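Local coordinates for protein probable M18-family aminopeptidase 1 (Thermotoga maritima, PDB 2GLF) that probably acts as a metal-dependent aminopeptidase of the M18 family, removing residues from the N-termini of peptides with the help of a pair of metal ions, at residues G325-A330 / L422-P427; R234-D239 / F428-K433. All coordinates share one frame; numbering follows the deposited sequence.

Interaction 1 of 2, residues G325-A330 / L422-P427; sequences GDVCAA and LGMHSP. With MN (manganese (II) ion), chain F; MN (manganese (II) ion), chain E.
V327 and M424, a selenomethionine in this crystal, meet beside the two-metal site of this zinc-exopeptidase fold, where strand 321-329 of the central mixed sheet ends and the loop after its parallel neighbour 414-421 begins. The M424 side chain crosses the gap between the two segments. Its CB leaves toward V327, and CG, anti to the backbone N (chi1 -162°), continues that way until it lies 4.3 Å from V327 CG2. SE then rests against the same methyl, V327 CG2, at 3.6 Å. A bend at chi3 turns CE aside to the metals, 3.4 Å from the manganese held by H425, a neighbour rather than a ligand. A flexible, unbranched apolar chain suits this course between a valine and an ion, and H167 of the second subunit also packs on it. Further along, A330 CB meets L422 CD1, small methyl against branched tip.

Metal ligands flank the hydrophobic pair. D326 chelates one manganese with both carboxylate oxygens, alongside H92 and D249; H425 NE2 binds the other at 2.4 Å, together with D249 and E279. H425 owes its position to a type II turn from G423 to S426, in which it takes the positive phi. G423 O grips the turn twice, from S426 N and, on a lone pair, from S426 OG at 2.6 Å. Across from it, V327 N donates to D326 OD2 at 2.8 Å, on the anti side of that oxygen and 30° out of the carboxylate plane.

Interaction 2 of 2, residues R234-D239 / F428-K433; sequences REVGMD and FEISSK
V236 lays its CG2 methyl against two adjacent apolar side chains of the facing segment, 4.3 Å from CE2 of F428 and equally far from CD1 of I430. The methyl approaches the phenyl ring obliquely. A compact beta-branched residue fits here, because it fills the space beside ring and isoleucine tip without a long chain to fold away.

At the other end the contact turns polar. K433 runs out fully extended beyond CG, and its NZ forms a salt bridge with E235 OE2 at 2.6 Å. E235 starts away from segment 428-433 as a whole, but with CG anti to its own carbonyl carbon (chi1 -68°) its end reaches the lysine, CG lying 3.3 Å from K433 NZ. The ammonium is shared, for E17 supplies a second carboxylate and R240 O a carbonyl, which together would offset the cost of placing a charge in buried surroundings. The other oxygen of E235, OE1, forms a salt bridge with R240 NE, making this glutamate a link between two cations. Replacing the glutamate by an alanine is likely to leave R240 NE without that mate and K433 dependent on E17 for its salt bridge, its amino end freer to shift.

No backbone hydrogen bond joins the segments: V236 CA and I430 CA stand 8.1 Å apart because strand 242-245 runs between 234-236 and 429-432, pairing antiparallel with each. S432, whose OG makes weak N-cap bonds to A434 N and D435 N, ends the last strand, and K433 starts helix 433-449, its side chain covered by helix 13-29.

In the fold
The second segments of the two interactions are consecutive, 428-433 following 422-427, and interaction 1 is nested within the loop that interaction 2 closes; their centres are about 13 Å apart. A probable hydrogen bond from L422 N to I430 O (2.9 Å) folds the turn carrying H425 back on strand 429-432. E429 connects that strand to the metal site: its OE2 accepts from H425 N, while OE1 takes a weak bond from D249 N, D249 being a ligand of both manganese ions. Thus the small sheet of interaction 2 lies behind the metal ligands of interaction 1. Both contacts also reach the second subunit, whose H167, a predicted zinc ligand, meets the H425 ring edge-to-face.

Interaction 1 of 2, residues G325-A330 / L422-P427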
ATOM      1  N   GLY A 325       6.039   1.207  47.269  1.00 16.30           N
ATOM      2  CA  GLY A 325       4.593   1.334  47.234  1.00 16.72           C
ATOM      3  C   GLY A 325       4.019   2.029  46.010  1.00 17.07           C
ATOM      4  O   GLY A 325       3.962   3.258  45.958  1.00 17.84           O
ATOM      5  N   ASP A 326       3.597   1.242  45.023  1.00 12.13           N
ATOM      6  CA  ASP A 326       3.006   1.781  43.803  1.00 11.25           C
ATOM      7  C   ASP A 326       1.897   0.838  43.331  1.00 11.14           C
ATOM      8  O   ASP A 326       1.870  -0.334  43.696  1.00 11.14           O
ATOM      9  CB  ASP A 326       4.073   1.956  42.721  1.00 12.94           C
ATOM     10  CG  ASP A 326       3.709   3.035  41.710  1.00 14.20           C
ATOM     11  OD1 ASP A 326       4.585   3.434  40.919  1.00 16.62           O
ATOM     12  OD2 ASP A 326       2.548   3.489  41.704  1.00 16.20           O
ATOM     13  N   VAL A 327       0.985   1.359  42.521  1.00 13.75           N
ATOM     14  CA  VAL A 327      -0.158   0.596  42.026  1.00 13.74           C
ATOM     15  C   VAL A 327       0.121  -0.263  40.802  1.00 13.69           C
ATOM     16  O   VAL A 327       1.017   0.028  40.013  1.00 13.69           O
ATOM     17  CB  VAL A 327      -1.309   1.541  41.651  1.00 15.98           C
ATOM     18  CG1 VAL A 327      -1.718   2.390  42.850  1.00 15.24           C
ATOM     19  CG2 VAL A 327      -0.871   2.432  40.498  1.00 15.77           C
ATOM     20  N   CYS A 328      -0.661  -1.323  40.649  1.00 21.10           N
ATOM     21  CA  CYS A 328      -0.532  -2.202  39.496  1.00 21.79           C
ATOM     22  C   CYS A 328      -1.864  -2.120  38.757  1.00 22.02           C
ATOM     23  O   CYS A 328      -2.770  -1.400  39.184  1.00 21.76           O
ATOM     24  CB  CYS A 328      -0.246  -3.643  39.924  1.00 15.74           C
ATOM     25  SG  CYS A 328      -1.475  -4.328  41.053  1.00 18.77           S
ATOM     26  N   ALA A 329      -1.985  -2.854  37.655  1.00 16.63           N
ATOM     27  CA  ALA A 329      -3.201  -2.825  36.857  1.00 16.84           C
ATOM     28  C   ALA A 329      -4.074  -4.035  37.118  1.00 17.51           C
ATOM     29  O   ALA A 329      -3.615  -5.164  37.023  1.00 18.21           O
ATOM     30  CB  ALA A 329      -2.840  -2.752  35.384  1.00 20.34           C
ATOM     31  N   ALA A 330      -5.332  -3.795  37.462  1.00 20.90           N
ATOM     32  CA  ALA A 330      -6.275  -4.877  37.714  1.00 21.50           C
ATOM     33  C   ALA A 330      -6.848  -5.281  36.356  1.00 21.55           C
ATOM     34  O   ALA A 330      -6.697  -4.536  35.385  1.00 22.45           O
ATOM     35  CB  ALA A 330      -7.378  -4.396  38.632  1.00 22.17           C
ATOM     36  N   LEU A 422      -8.015   0.379  38.002  1.00  7.05           N
ATOM     37  CA  LEU A 422      -8.677   0.307  36.716  1.00  7.05           C
ATOM     38  C   LEU A 422      -8.610   1.719  36.143  1.00  7.05           C
ATOM     39  O   LEU A 422      -8.903   2.681  36.836  1.00  7.05           O
ATOM     40  CB  LEU A 422     -10.125  -0.132  36.909  1.00 10.25           C
ATOM     41  CG  LEU A 422     -10.477  -1.549  36.439  1.00 10.25           C
ATOM     42  CD1 LEU A 422      -9.358  -2.513  36.768  1.00 10.25           C
ATOM     43  CD2 LEU A 422     -11.781  -1.982  37.077  1.00 10.25           C
ATOM     44  N   GLY A 423      -8.196   1.846  34.888  1.00 13.01           N
ATOM     45  CA  GLY A 423      -8.099   3.158  34.279  1.00 12.78           C
ATOM     46  C   GLY A 423      -6.969   3.999  34.852  1.00 13.98           C
ATOM     47  O   GLY A 423      -7.130   5.201  35.093  1.00 14.32           O
HETATM   48  N   MSE A 424      -5.817   3.377  35.079  1.00  6.74           N
HETATM   49  CA  MSE A 424      -4.676   4.108  35.615  1.00  7.82           C
HETATM   50  C   MSE A 424      -4.337   5.279  34.676  1.00  6.71           C
HETATM   51  O   MSE A 424      -4.416   5.153  33.459  1.00  6.71           O
HETATM   52  CB  MSE A 424      -3.477   3.167  35.754  1.00 34.98           C
HETATM   53  CG  MSE A 424      -2.382   3.667  36.690  1.00 37.14           C
HETATM   54 SE   MSE A 424      -0.902   2.406  36.884  1.00 40.78          SE
HETATM   55  CE  MSE A 424       0.567   3.513  36.256  1.00 34.11           C
ATOM     56  N   HIS A 425      -3.971   6.415  35.263  1.00 13.90           N
ATOM     57  CA  HIS A 425      -3.622   7.642  34.541  1.00 12.76           C
ATOM     58  C   HIS A 425      -4.790   8.440  33.973  1.00 13.39           C
ATOM     59  O   HIS A 425      -4.595   9.541  33.465  1.00 14.59           O
ATOM     60  CB  HIS A 425      -2.614   7.366  33.434  1.00  4.80           C
ATOM     61  CG  HIS A 425      -1.221   7.178  33.936  1.00  4.80           C
ATOM     62  ND1 HIS A 425      -0.112   7.346  33.139  1.00  4.81           N
ATOM     63  CD2 HIS A 425      -0.755   6.855  35.165  1.00  4.82           C
ATOM     64  CE1 HIS A 425       0.979   7.141  33.854  1.00  4.80           C
ATOM     65  NE2 HIS A 425       0.615   6.842  35.088  1.00  4.80           N
ATOM     66  N   SER A 426      -5.999   7.901  34.062  1.00 21.59           N
ATOM     67  CA  SER A 426      -7.168   8.619  33.571  1.00 21.60           C
ATOM     68  C   SER A 426      -7.524   9.679  34.608  1.00 22.25           C
ATOM     69  O   SER A 426      -7.026   9.648  35.733  1.00 23.27           O
ATOM     70  CB  SER A 426      -8.344   7.664  33.409  1.00  9.05           C
ATOM     71  OG  SER A 426      -8.741   7.144  34.665  1.00  9.05           O
ATOM     72  N   PRO A 427      -8.386  10.635  34.244  1.00 14.48           N
ATOM     73  CA  PRO A 427      -8.778  11.687  35.188  1.00 14.48           C
ATOM     74  C   PRO A 427      -9.655  11.155  36.324  1.00 15.79           C
ATOM     75  O   PRO A 427     -10.018  11.899  37.234  1.00 16.10           O
ATOM     76  CB  PRO A 427      -9.532  12.677  34.304  1.00 10.87           C
ATOM     77  CG  PRO A 427      -8.882  12.497  32.969  1.00 11.85           C
ATOM     78  CD  PRO A 427      -8.786  10.994  32.875  1.00 11.87           C
TER
HETATM   79 MN    MN F5002       2.042   6.430  37.001  1.00 19.73          MN
HETATM   80 MN    MN E5001       2.890   5.071  39.936  1.00 17.51          MN
HETATM   81  O   HOH W   1       1.662   3.215  39.149  1.00 24.06           O

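Interaction 2 of 2, residues R234-D239 / F428-K433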
ATOM      1  N   ARG A 234     -15.212   9.796  44.959  1.00 15.41           N
ATOM      2  CA  ARG A 234     -16.564   9.285  45.174  1.00 15.97           C
ATOM      3  C   ARG A 234     -16.632   7.767  45.222  1.00 16.91           C
ATOM      4  O   ARG A 234     -15.806   7.080  44.619  1.00 18.03           O
ATOM      5  CB  ARG A 234     -17.499   9.765  44.062  1.00 23.54           C
ATOM      6  CG  ARG A 234     -17.713  11.254  44.041  1.00 23.13           C
ATOM      7  CD  ARG A 234     -18.462  11.692  45.277  1.00 26.20           C
ATOM      8  NE  ARG A 234     -19.861  11.284  45.225  1.00 21.72           N
ATOM      9  CZ  ARG A 234     -20.725  11.735  44.324  1.00 18.11           C
ATOM     10  NH1 ARG A 234     -20.321  12.603  43.409  1.00 15.48           N
ATOM     11  NH2 ARG A 234     -21.988  11.330  44.339  1.00 17.10           N
ATOM     12  N   GLU A 235     -17.623   7.250  45.946  1.00 29.02           N
ATOM     13  CA  GLU A 235     -17.837   5.812  46.033  1.00 28.97           C
ATOM     14  C   GLU A 235     -18.258   5.426  44.628  1.00 27.85           C
ATOM     15  O   GLU A 235     -18.843   6.241  43.914  1.00 28.31           O
ATOM     16  CB  GLU A 235     -18.999   5.474  46.962  1.00 33.41           C
ATOM     17  CG  GLU A 235     -18.803   5.746  48.428  1.00 35.09           C
ATOM     18  CD  GLU A 235     -20.007   5.282  49.231  1.00 36.86           C
ATOM     19  OE1 GLU A 235     -21.103   5.848  49.043  1.00 40.34           O
ATOM     20  OE2 GLU A 235     -19.865   4.342  50.039  1.00 41.27           O
ATOM     21  N   VAL A 236     -17.987   4.191  44.229  1.00 15.46           N
ATOM     22  CA  VAL A 236     -18.373   3.764  42.894  1.00 14.33           C
ATOM     23  C   VAL A 236     -19.047   2.398  42.913  1.00 14.21           C
ATOM     24  O   VAL A 236     -18.670   1.521  43.691  1.00 14.17           O
ATOM     25  CB  VAL A 236     -17.145   3.723  41.944  1.00 11.15           C
ATOM     26  CG1 VAL A 236     -17.590   3.406  40.533  1.00 10.47           C
ATOM     27  CG2 VAL A 236     -16.422   5.057  41.967  1.00 10.48           C
ATOM     28  N   GLY A 237     -20.066   2.238  42.070  1.00 18.61           N
ATOM     29  CA  GLY A 237     -20.771   0.971  41.973  1.00 18.61           C
ATOM     30  C   GLY A 237     -22.018   0.796  42.822  1.00 18.88           C
ATOM     31  O   GLY A 237     -22.180   1.453  43.846  1.00 18.61           O
HETATM   32  N   MSE A 238     -22.899  -0.101  42.387  1.00 14.86           N
HETATM   33  CA  MSE A 238     -24.131  -0.387  43.106  1.00 14.86           C
HETATM   34  C   MSE A 238     -23.843  -0.809  44.538  1.00 14.86           C
HETATM   35  O   MSE A 238     -24.585  -0.452  45.450  1.00 14.86           O
HETATM   36  CB  MSE A 238     -24.927  -1.490  42.401  1.00 49.34           C
HETATM   37  CG  MSE A 238     -25.790  -1.010  41.241  1.00 53.35           C
HETATM   38 SE   MSE A 238     -27.124   0.327  41.755  1.00 61.57          SE
HETATM   39  CE  MSE A 238     -28.070  -0.691  43.102  1.00 58.19           C
ATOM     40  N   ASP A 239     -22.781  -1.578  44.751  1.00 16.15           N
ATOM     41  CA  ASP A 239     -22.458  -1.984  46.113  1.00 15.66           C
ATOM     42  C   ASP A 239     -21.456  -1.024  46.740  1.00 15.53           C
ATOM     43  O   ASP A 239     -20.830  -1.341  47.744  1.00 15.53           O
ATOM     44  CB  ASP A 239     -21.910  -3.418  46.166  1.00 12.60           C
ATOM     45  CG  ASP A 239     -20.782  -3.659  45.183  1.00 12.60           C
ATOM     46  OD1 ASP A 239     -19.968  -2.736  44.965  1.00 12.60           O
ATOM     47  OD2 ASP A 239     -20.708  -4.787  44.640  1.00 15.05           O
ATOM     48  N   PHE A 428      -9.984   9.867  36.275  1.00 16.02           N
ATOM     49  CA  PHE A 428     -10.841   9.261  37.293  1.00 16.05           C
ATOM     50  C   PHE A 428     -10.490   7.778  37.460  1.00 16.96           C
ATOM     51  O   PHE A 428     -11.184   6.900  36.938  1.00 17.69           O
ATOM     52  CB  PHE A 428     -12.319   9.416  36.874  1.00 11.89           C
ATOM     53  CG  PHE A 428     -13.308   9.265  38.008  1.00 10.49           C
ATOM     54  CD1 PHE A 428     -13.395  10.228  39.009  1.00  8.70           C
ATOM     55  CD2 PHE A 428     -14.164   8.164  38.067  1.00  8.03           C
ATOM     56  CE1 PHE A 428     -14.322  10.098  40.050  1.00  7.54           C
ATOM     57  CE2 PHE A 428     -15.095   8.027  39.110  1.00  7.54           C
ATOM     58  CZ  PHE A 428     -15.171   8.997  40.098  1.00  7.54           C
ATOM     59  N   GLU A 429      -9.407   7.501  38.182  1.00 10.53           N
ATOM     60  CA  GLU A 429      -8.978   6.123  38.408  1.00 10.66           C
ATOM     61  C   GLU A 429      -9.904   5.420  39.395  1.00 10.25           C
ATOM     62  O   GLU A 429     -10.565   6.060  40.208  1.00 10.29           O
ATOM     63  CB  GLU A 429      -7.538   6.100  38.925  1.00 14.94           C
ATOM     64  CG  GLU A 429      -6.567   6.840  38.019  1.00 16.97           C
ATOM     65  CD  GLU A 429      -5.161   6.912  38.585  1.00 22.41           C
ATOM     66  OE1 GLU A 429      -5.022   7.164  39.802  1.00 23.76           O
ATOM     67  OE2 GLU A 429      -4.193   6.738  37.811  1.00 24.10           O
ATOM     68  N   ILE A 430      -9.947   4.096  39.311  1.00 18.18           N
ATOM     69  CA  ILE A 430     -10.796   3.288  40.176  1.00 19.07           C
ATOM     70  C   ILE A 430      -9.974   2.277  40.984  1.00 19.69           C
ATOM     71  O   ILE A 430      -9.102   1.589  40.443  1.00 19.85           O
ATOM     72  CB  ILE A 430     -11.878   2.525  39.334  1.00  9.97           C
ATOM     73  CG1 ILE A 430     -13.248   3.180  39.502  1.00 10.17           C
ATOM     74  CG2 ILE A 430     -11.996   1.084  39.787  1.00 10.97           C
ATOM     75  CD1 ILE A 430     -13.350   4.557  38.952  1.00 12.84           C
ATOM     76  N   SER A 431     -10.261   2.198  42.281  1.00 19.58           N
ATOM     77  CA  SER A 431      -9.592   1.266  43.181  1.00 20.21           C
ATOM     78  C   SER A 431     -10.654   0.653  44.082  1.00 19.25           C
ATOM     79  O   SER A 431     -11.769   1.160  44.161  1.00 19.60           O
ATOM     80  CB  SER A 431      -8.559   1.991  44.040  1.00 24.21           C
ATOM     81  OG  SER A 431      -9.191   2.869  44.954  1.00 26.77           O
ATOM     82  N   SER A 432     -10.307  -0.433  44.760  1.00 25.44           N
ATOM     83  CA  SER A 432     -11.235  -1.109  45.662  1.00 24.63           C
ATOM     84  C   SER A 432     -11.078  -0.604  47.100  1.00 24.25           C
ATOM     85  O   SER A 432      -9.961  -0.363  47.557  1.00 23.92           O
ATOM     86  CB  SER A 432     -10.981  -2.617  45.617  1.00 17.79           C
ATOM     87  OG  SER A 432     -11.646  -3.283  46.671  1.00 17.23           O
ATOM     88  N   LYS A 433     -12.189  -0.430  47.810  1.00 14.45           N
ATOM     89  CA  LYS A 433     -12.128   0.016  49.204  1.00 13.77           C
ATOM     90  C   LYS A 433     -11.458  -1.070  50.036  1.00 13.58           C
ATOM     91  O   LYS A 433     -10.687  -0.778  50.949  1.00 13.98           O
ATOM     92  CB  LYS A 433     -13.528   0.273  49.770  1.00 14.38           C
ATOM     93  CG  LYS A 433     -14.180   1.539  49.285  1.00 15.28           C
ATOM     94  CD  LYS A 433     -15.574   1.666  49.848  1.00 14.50           C
ATOM     95  CE  LYS A 433     -16.238   2.938  49.361  1.00 13.78           C
ATOM     96  NZ  LYS A 433     -17.607   3.081  49.927  1.00  8.90           N
TER